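Local coordinates for protein PlzA (Borrelia burgdorferi, PDB 7MIE) that binds the bacterial second messenger c-di-GMP through its PilZ domain and probably acts as a signalling receptor for it in the Lyme disease spirochaete, at residues 204-216 and 259-271. Residues are numbered along the deposited sequence; the frame is centred on the assembly and turned at random.
Sequences KDLSYGGALVISS and VFALGIAFDEDKI. With C2E (9,9'-[(2R,3R,3aS,5S,7aR,9R,10R,10aS,12S,14aR)-3,5,10,12-tetrahydroxy-5,12-dioxidooctahydro-2H,7H-difuro[3,2-d:3',2'-j][1,3,7,9,2,8]tetraoxadiphosphacyclododecine-2,9-diyl]bis(2-amino-1,9-dihydro-6H-purin-6-one)), chain C.
Gly-210 and Phe-266 illustrate how a glycine in a strand can serve as a bed for an aromatic ring: CA of Gly-210 stands 3.5 Å from the centroid of the Phe-266 ring, a CH-pi contact over its face. The phenyl swings there with CG anti to its own carbonyl carbon (chi1 -58°), and CB of Ala-211 adds an oblique contact.

Backbone bonds pair 210-215 with 260-266 as antiparallel strands. N of Leu-262 meets O of Val-213 at 2.8 Å and nearly straight (174°), and N of Phe-266 reaches O of Gly-209 at 2.9 Å. A water also donates to O of Gly-209 and O of Phe-266.

Apolar side chains divide between the faces. CG2 of Val-213 packs 3.9 Å from CB of Leu-262 and also meets Ile-264, while on the other face CD1 of Leu-212 lies 4.2 Å from CB of Ala-261.

That second face carries c-di-GMP, one of whose guanines rests against the backbone of Gly-210, Ala-211 and Ile-264, with O6 near CA of Gly-263. Asp-205, in a classic beta bulge with Lys-204 opposite Leu-212, offers OD1 as a bifurcated acceptor to guanine N1 and N2, each at 2.9 Å, consistent with recognition of the Watson-Crick edge; Arg-168 and Arg-172 also bond the ligand.

Beneath, Val-213 and Ile-264 meet Ile-192 of strand 189-193, strand 240-250 flanks 260-266, and Tyr-275 of helix 273-283 stacks edge-to-face with Phe-266.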
loop_
_atom_site.group_PDB
_atom_site.type_symbol
_atom_site.label_atom_id
_atom_site.label_comp_id
_atom_site.label_asym_id
_atom_site.label_seq_id
_atom_site.Cartn_x
_atom_site.Cartn_y
_atom_site.Cartn_z
ATOM N N LYS A 204 5.686 -12.236 -15.320
ATOM C CA LYS A 204 4.433 -12.080 -16.051
ATOM C C LYS A 204 3.471 -11.146 -15.317
ATOM O O LYS A 204 2.769 -10.387 -15.975
ATOM C CB LYS A 204 3.782 -13.434 -16.338
ATOM C CG LYS A 204 4.655 -14.397 -17.140
ATOM C CD LYS A 204 5.442 -13.757 -18.289
ATOM C CE LYS A 204 4.613 -13.438 -19.522
ATOM N NZ LYS A 204 5.438 -12.845 -20.614
ATOM N N ASP A 205 3.424 -11.216 -13.972
ATOM C CA ASP A 205 2.634 -10.265 -13.203
ATOM C C ASP A 205 3.210 -10.099 -11.800
ATOM O O ASP A 205 3.968 -10.960 -11.324
ATOM C CB ASP A 205 1.126 -10.577 -13.255
ATOM C CG ASP A 205 0.656 -11.833 -12.535
ATOM O OD1 ASP A 205 0.986 -11.977 -11.363
ATOM O OD2 ASP A 205 -0.092 -12.662 -13.170
ATOM N N LEU A 206 2.888 -8.952 -11.197
ATOM C CA LEU A 206 3.333 -8.608 -9.844
ATOM C C LEU A 206 2.151 -8.087 -9.032
ATOM O O LEU A 206 1.266 -7.426 -9.568
ATOM C CB LEU A 206 4.382 -7.484 -9.887
ATOM C CG LEU A 206 5.740 -7.824 -10.513
ATOM C CD1 LEU A 206 6.648 -6.581 -10.528
ATOM C CD2 LEU A 206 6.413 -8.944 -9.697
ATOM N N SER A 207 2.204 -8.295 -7.710
ATOM C CA SER A 207 1.254 -7.651 -6.827
ATOM C C SER A 207 1.937 -7.430 -5.484
ATOM O O SER A 207 3.081 -7.851 -5.278
ATOM C CB SER A 207 0.004 -8.507 -6.714
ATOM O OG SER A 207 0.339 -9.714 -6.049
ATOM N N TYR A 208 1.232 -6.786 -4.552
ATOM C CA TYR A 208 1.770 -6.564 -3.221
ATOM C C TYR A 208 2.244 -7.883 -2.591
ATOM O O TYR A 208 3.252 -7.887 -1.897
ATOM C CB TYR A 208 0.684 -5.918 -2.336
ATOM C CG TYR A 208 0.556 -4.412 -2.479
ATOM C CD1 TYR A 208 1.651 -3.580 -2.278
ATOM C CD2 TYR A 208 -0.674 -3.827 -2.774
ATOM C CE1 TYR A 208 1.558 -2.193 -2.399
ATOM C CE2 TYR A 208 -0.803 -2.439 -2.828
ATOM C CZ TYR A 208 0.307 -1.634 -2.661
ATOM O OH TYR A 208 0.200 -0.273 -2.724
ATOM N N GLY A 209 1.533 -8.976 -2.875
ATOM C CA GLY A 209 1.752 -10.217 -2.134
ATOM C C GLY A 209 2.443 -11.338 -2.916
ATOM O O GLY A 209 2.678 -12.422 -2.353
ATOM N N GLY A 210 2.748 -11.137 -4.205
ATOM C CA GLY A 210 3.380 -12.228 -4.945
ATOM C C GLY A 210 3.648 -11.893 -6.409
ATOM O O GLY A 210 3.645 -10.724 -6.795
ATOM N N ALA A 211 3.813 -12.943 -7.233
ATOM C CA ALA A 211 4.248 -12.785 -8.607
ATOM C C ALA A 211 3.894 -14.033 -9.391
ATOM O O ALA A 211 3.714 -15.097 -8.808
ATOM C CB ALA A 211 5.751 -12.540 -8.677
ATOM N N LEU A 212 3.739 -13.872 -10.705
ATOM C CA LEU A 212 3.682 -15.028 -11.587
ATOM C C LEU A 212 4.893 -14.915 -12.490
ATOM O O LEU A 212 5.150 -13.830 -13.014
ATOM C CB LEU A 212 2.405 -14.997 -12.439
ATOM C CG LEU A 212 2.288 -16.136 -13.465
ATOM C CD1 LEU A 212 2.112 -17.502 -12.787
ATOM C CD2 LEU A 212 1.115 -15.889 -14.401
ATOM N N VAL A 213 5.668 -16.011 -12.610
ATOM C CA VAL A 213 6.843 -15.995 -13.460
ATOM C C VAL A 213 6.765 -17.197 -14.401
ATOM O O VAL A 213 6.104 -18.180 -14.101
ATOM C CB VAL A 213 8.151 -16.033 -12.653
ATOM C CG1 VAL A 213 8.287 -14.819 -11.729
ATOM C CG2 VAL A 213 8.268 -17.342 -11.869
ATOM N N ILE A 214 7.422 -17.061 -15.553
ATOM C CA ILE A 214 7.531 -18.131 -16.533
ATOM C C ILE A 214 8.997 -18.547 -16.627
ATOM O O ILE A 214 9.885 -17.700 -16.563
ATOM C CB ILE A 214 6.963 -17.657 -17.886
ATOM C CG1 ILE A 214 5.445 -17.826 -17.903
ATOM C CG2 ILE A 214 7.634 -18.362 -19.059
ATOM C CD1 ILE A 214 4.799 -17.632 -19.257
ATOM N N SER A 215 9.239 -19.863 -16.742
ATOM C CA SER A 215 10.583 -20.345 -17.035
ATOM C C SER A 215 10.578 -21.824 -17.415
ATOM O O SER A 215 9.531 -22.388 -17.742
ATOM C CB SER A 215 11.533 -20.076 -15.888
ATOM O OG SER A 215 11.722 -21.234 -15.086
ATOM N N SER A 216 11.786 -22.410 -17.364
ATOM C CA SER A 216 12.050 -23.842 -17.433
ATOM C C SER A 216 12.786 -24.277 -16.155
ATOM O O SER A 216 12.663 -25.465 -15.783
ATOM C CB SER A 216 12.868 -24.163 -18.651
ATOM O OG SER A 216 12.670 -23.181 -19.658
ATOM N N VAL A 259 6.880 -24.408 -21.470
ATOM C CA VAL A 259 7.418 -23.638 -20.303
ATOM C C VAL A 259 6.468 -23.788 -19.114
ATOM O O VAL A 259 5.318 -24.195 -19.282
ATOM C CB VAL A 259 7.664 -22.157 -20.657
ATOM C CG1 VAL A 259 8.946 -21.958 -21.452
ATOM C CG2 VAL A 259 6.473 -21.517 -21.360
ATOM N N PHE A 260 6.964 -23.442 -17.917
ATOM C CA PHE A 260 6.230 -23.613 -16.672
ATOM C C PHE A 260 5.904 -22.238 -16.086
ATOM O O PHE A 260 6.786 -21.395 -15.942
ATOM C CB PHE A 260 7.049 -24.453 -15.681
ATOM C CG PHE A 260 7.753 -25.662 -16.255
ATOM C CD1 PHE A 260 9.018 -25.552 -16.822
ATOM C CD2 PHE A 260 7.168 -26.919 -16.208
ATOM C CE1 PHE A 260 9.672 -26.664 -17.340
ATOM C CE2 PHE A 260 7.819 -28.031 -16.725
ATOM C CZ PHE A 260 9.070 -27.902 -17.290
ATOM N N ALA A 261 4.622 -22.020 -15.776
ATOM C CA ALA A 261 4.161 -20.793 -15.144
ATOM C C ALA A 261 3.996 -21.056 -13.656
ATOM O O ALA A 261 3.186 -21.886 -13.257
ATOM C CB ALA A 261 2.862 -20.314 -15.764
ATOM N N LEU A 262 4.717 -20.278 -12.846
ATOM C CA LEU A 262 4.820 -20.515 -11.421
ATOM C C LEU A 262 4.240 -19.318 -10.656
ATOM O O LEU A 262 4.785 -18.229 -10.749
ATOM C CB LEU A 262 6.319 -20.647 -11.125
ATOM C CG LEU A 262 6.692 -20.831 -9.656
ATOM C CD1 LEU A 262 6.156 -22.150 -9.121
ATOM C CD2 LEU A 262 8.206 -20.760 -9.463
ATOM N N GLY A 263 3.159 -19.549 -9.900
ATOM C CA GLY A 263 2.580 -18.554 -8.998
ATOM C C GLY A 263 3.276 -18.591 -7.638
ATOM O O GLY A 263 3.533 -19.674 -7.120
ATOM N N ILE A 264 3.596 -17.416 -7.071
ATOM C CA ILE A 264 4.393 -17.306 -5.859
ATOM C C ILE A 264 3.666 -16.399 -4.874
ATOM O O ILE A 264 3.204 -15.327 -5.252
ATOM C CB ILE A 264 5.767 -16.675 -6.188
ATOM C CG1 ILE A 264 6.540 -17.499 -7.230
ATOM C CG2 ILE A 264 6.567 -16.415 -4.902
ATOM C CD1 ILE A 264 7.714 -16.771 -7.865
ATOM N N ALA A 265 3.585 -16.838 -3.617
ATOM C CA ALA A 265 3.129 -16.042 -2.495
ATOM C C ALA A 265 4.355 -15.678 -1.684
ATOM O O ALA A 265 5.008 -16.589 -1.127
ATOM C CB ALA A 265 2.185 -16.871 -1.620
ATOM N N PHE A 266 4.655 -14.373 -1.603
ATOM C CA PHE A 266 5.757 -13.902 -0.777
ATOM C C PHE A 266 5.439 -14.124 0.702
ATOM O O PHE A 266 4.304 -13.928 1.130
ATOM C CB PHE A 266 6.043 -12.417 -1.045
ATOM C CG PHE A 266 6.368 -12.081 -2.484
ATOM C CD1 PHE A 266 7.000 -12.990 -3.318
ATOM C CD2 PHE A 266 6.032 -10.845 -3.004
ATOM C CE1 PHE A 266 7.327 -12.652 -4.625
ATOM C CE2 PHE A 266 6.310 -10.511 -4.324
ATOM C CZ PHE A 266 6.966 -11.414 -5.134
ATOM N N ASP A 267 6.446 -14.531 1.489
ATOM C CA ASP A 267 6.224 -14.706 2.923
ATOM C C ASP A 267 5.758 -13.392 3.543
ATOM O O ASP A 267 6.463 -12.381 3.492
ATOM C CB ASP A 267 7.490 -15.247 3.598
ATOM C CG ASP A 267 7.905 -16.643 3.145
ATOM O OD1 ASP A 267 7.097 -17.316 2.515
ATOM O OD2 ASP A 267 9.055 -17.055 3.461
ATOM N N GLU A 268 4.543 -13.414 4.117
ATOM C CA GLU A 268 3.778 -12.190 4.360
ATOM C C GLU A 268 4.460 -11.258 5.364
ATOM O O GLU A 268 4.217 -10.053 5.355
ATOM C CB GLU A 268 2.377 -12.536 4.874
ATOM C CG GLU A 268 2.297 -12.573 6.389
ATOM C CD GLU A 268 1.213 -13.435 7.019
ATOM O OE1 GLU A 268 0.078 -13.475 6.465
ATOM O OE2 GLU A 268 1.514 -14.076 8.064
ATOM N N ASP A 269 5.272 -11.808 6.269
ATOM C CA ASP A 269 5.862 -10.982 7.312
ATOM C C ASP A 269 7.279 -10.533 6.971
ATOM O O ASP A 269 7.929 -9.935 7.815
ATOM C CB ASP A 269 5.791 -11.666 8.681
ATOM C CG ASP A 269 4.369 -11.740 9.219
ATOM O OD1 ASP A 269 3.560 -10.825 8.894
ATOM O OD2 ASP A 269 4.069 -12.715 9.949
ATOM N N LYS A 270 7.744 -10.803 5.743
ATOM C CA LYS A 270 9.141 -10.663 5.380
ATOM C C LYS A 270 9.294 -9.834 4.100
ATOM O O LYS A 270 10.384 -9.753 3.541
ATOM C CB LYS A 270 9.772 -12.050 5.205
ATOM C CG LYS A 270 9.971 -12.804 6.529
ATOM C CD LYS A 270 10.088 -14.309 6.400
ATOM C CE LYS A 270 11.204 -14.664 5.452
ATOM N NZ LYS A 270 11.306 -16.130 5.283
ATOM N N ILE A 271 8.206 -9.230 3.628
ATOM C CA ILE A 271 8.316 -8.601 2.308
ATOM C C ILE A 271 9.140 -7.328 2.445
ATOM O O ILE A 271 8.831 -6.484 3.268
ATOM C CB ILE A 271 6.925 -8.315 1.703
ATOM C CG1 ILE A 271 6.107 -9.588 1.489
ATOM C CG2 ILE A 271 7.069 -7.518 0.404
ATOM C CD1 ILE A 271 4.680 -9.321 1.062
HETATM P P1 C2E C . -3.076 -17.963 -1.677
HETATM O O2P C2E C . -3.180 -18.949 -2.759
HETATM O O1P C2E C . -2.443 -18.319 -0.355
HETATM O "O5'" C2E C . -2.093 -16.839 -2.273
HETATM C "C5'" C2E C . -1.658 -15.790 -1.391
HETATM C "C4'" C2E C . -1.167 -14.620 -2.211
HETATM O "O4'" C2E C . -0.100 -15.053 -3.083
HETATM C "C3'" C2E C . -2.192 -14.010 -3.172
HETATM O "O3'" C2E C . -2.984 -13.096 -2.422
HETATM C "C2'" C2E C . -1.221 -13.188 -4.061
HETATM O "O2'" C2E C . -0.762 -12.059 -3.345
HETATM C "C1'" C2E C . -0.028 -14.153 -4.176
HETATM N N9 C2E C . -0.058 -14.915 -5.415
HETATM C C8 C2E C . -0.327 -16.249 -5.623
HETATM N N7 C2E C . -0.263 -16.597 -6.879
HETATM C C5 C2E C . 0.030 -15.400 -7.541
HETATM C C6 C2E C . 0.191 -15.132 -8.920
HETATM O O6 C2E C . 0.032 -15.926 -9.859
HETATM N N1 C2E C . 0.471 -13.772 -9.143
HETATM C C2 C2E C . 0.598 -12.810 -8.161
HETATM N N2 C2E C . 0.861 -11.542 -8.542
HETATM N N3 C2E C . 0.442 -13.056 -6.865
HETATM C C4 C2E C . 0.164 -14.371 -6.642
HETATM P P11 C2E C . -4.399 -12.633 -3.062
HETATM O O21 C2E C . -4.860 -11.551 -2.146
HETATM O O11 C2E C . -4.132 -12.273 -4.499
HETATM O O5A C2E C . -5.263 -13.995 -3.032
HETATM C C5A C2E C . -5.778 -14.367 -1.728
HETATM C C4A C2E C . -6.290 -15.778 -1.805
HETATM O O4A C2E C . -7.408 -15.847 -2.720
HETATM C C3A C2E C . -5.279 -16.781 -2.362
HETATM O O3A C2E C . -4.405 -17.136 -1.293
HETATM C C2A C2E C . -6.217 -17.882 -2.849
HETATM O O2A C2E C . -6.703 -18.687 -1.785
HETATM C C1A C2E C . -7.338 -17.033 -3.460
HETATM N N91 C2E C . -7.187 -16.762 -4.878
HETATM C C81 C2E C . -6.834 -15.570 -5.476
HETATM N N71 C2E C . -6.785 -15.675 -6.780
HETATM C C51 C2E C . -7.138 -16.998 -7.058
HETATM C C61 C2E C . -7.269 -17.693 -8.297
HETATM O O61 C2E C . -7.127 -17.289 -9.457
HETATM N N11 C2E C . -7.654 -19.016 -8.099
HETATM C C21 C2E C . -7.832 -19.624 -6.882
HETATM N N21 C2E C . -8.189 -20.920 -6.921
HETATM N N31 C2E C . -7.758 -18.975 -5.719
HETATM C C41 C2E C . -7.383 -17.669 -5.886
HETATM O O HOH W 1 1.995 -12.815 0.192
#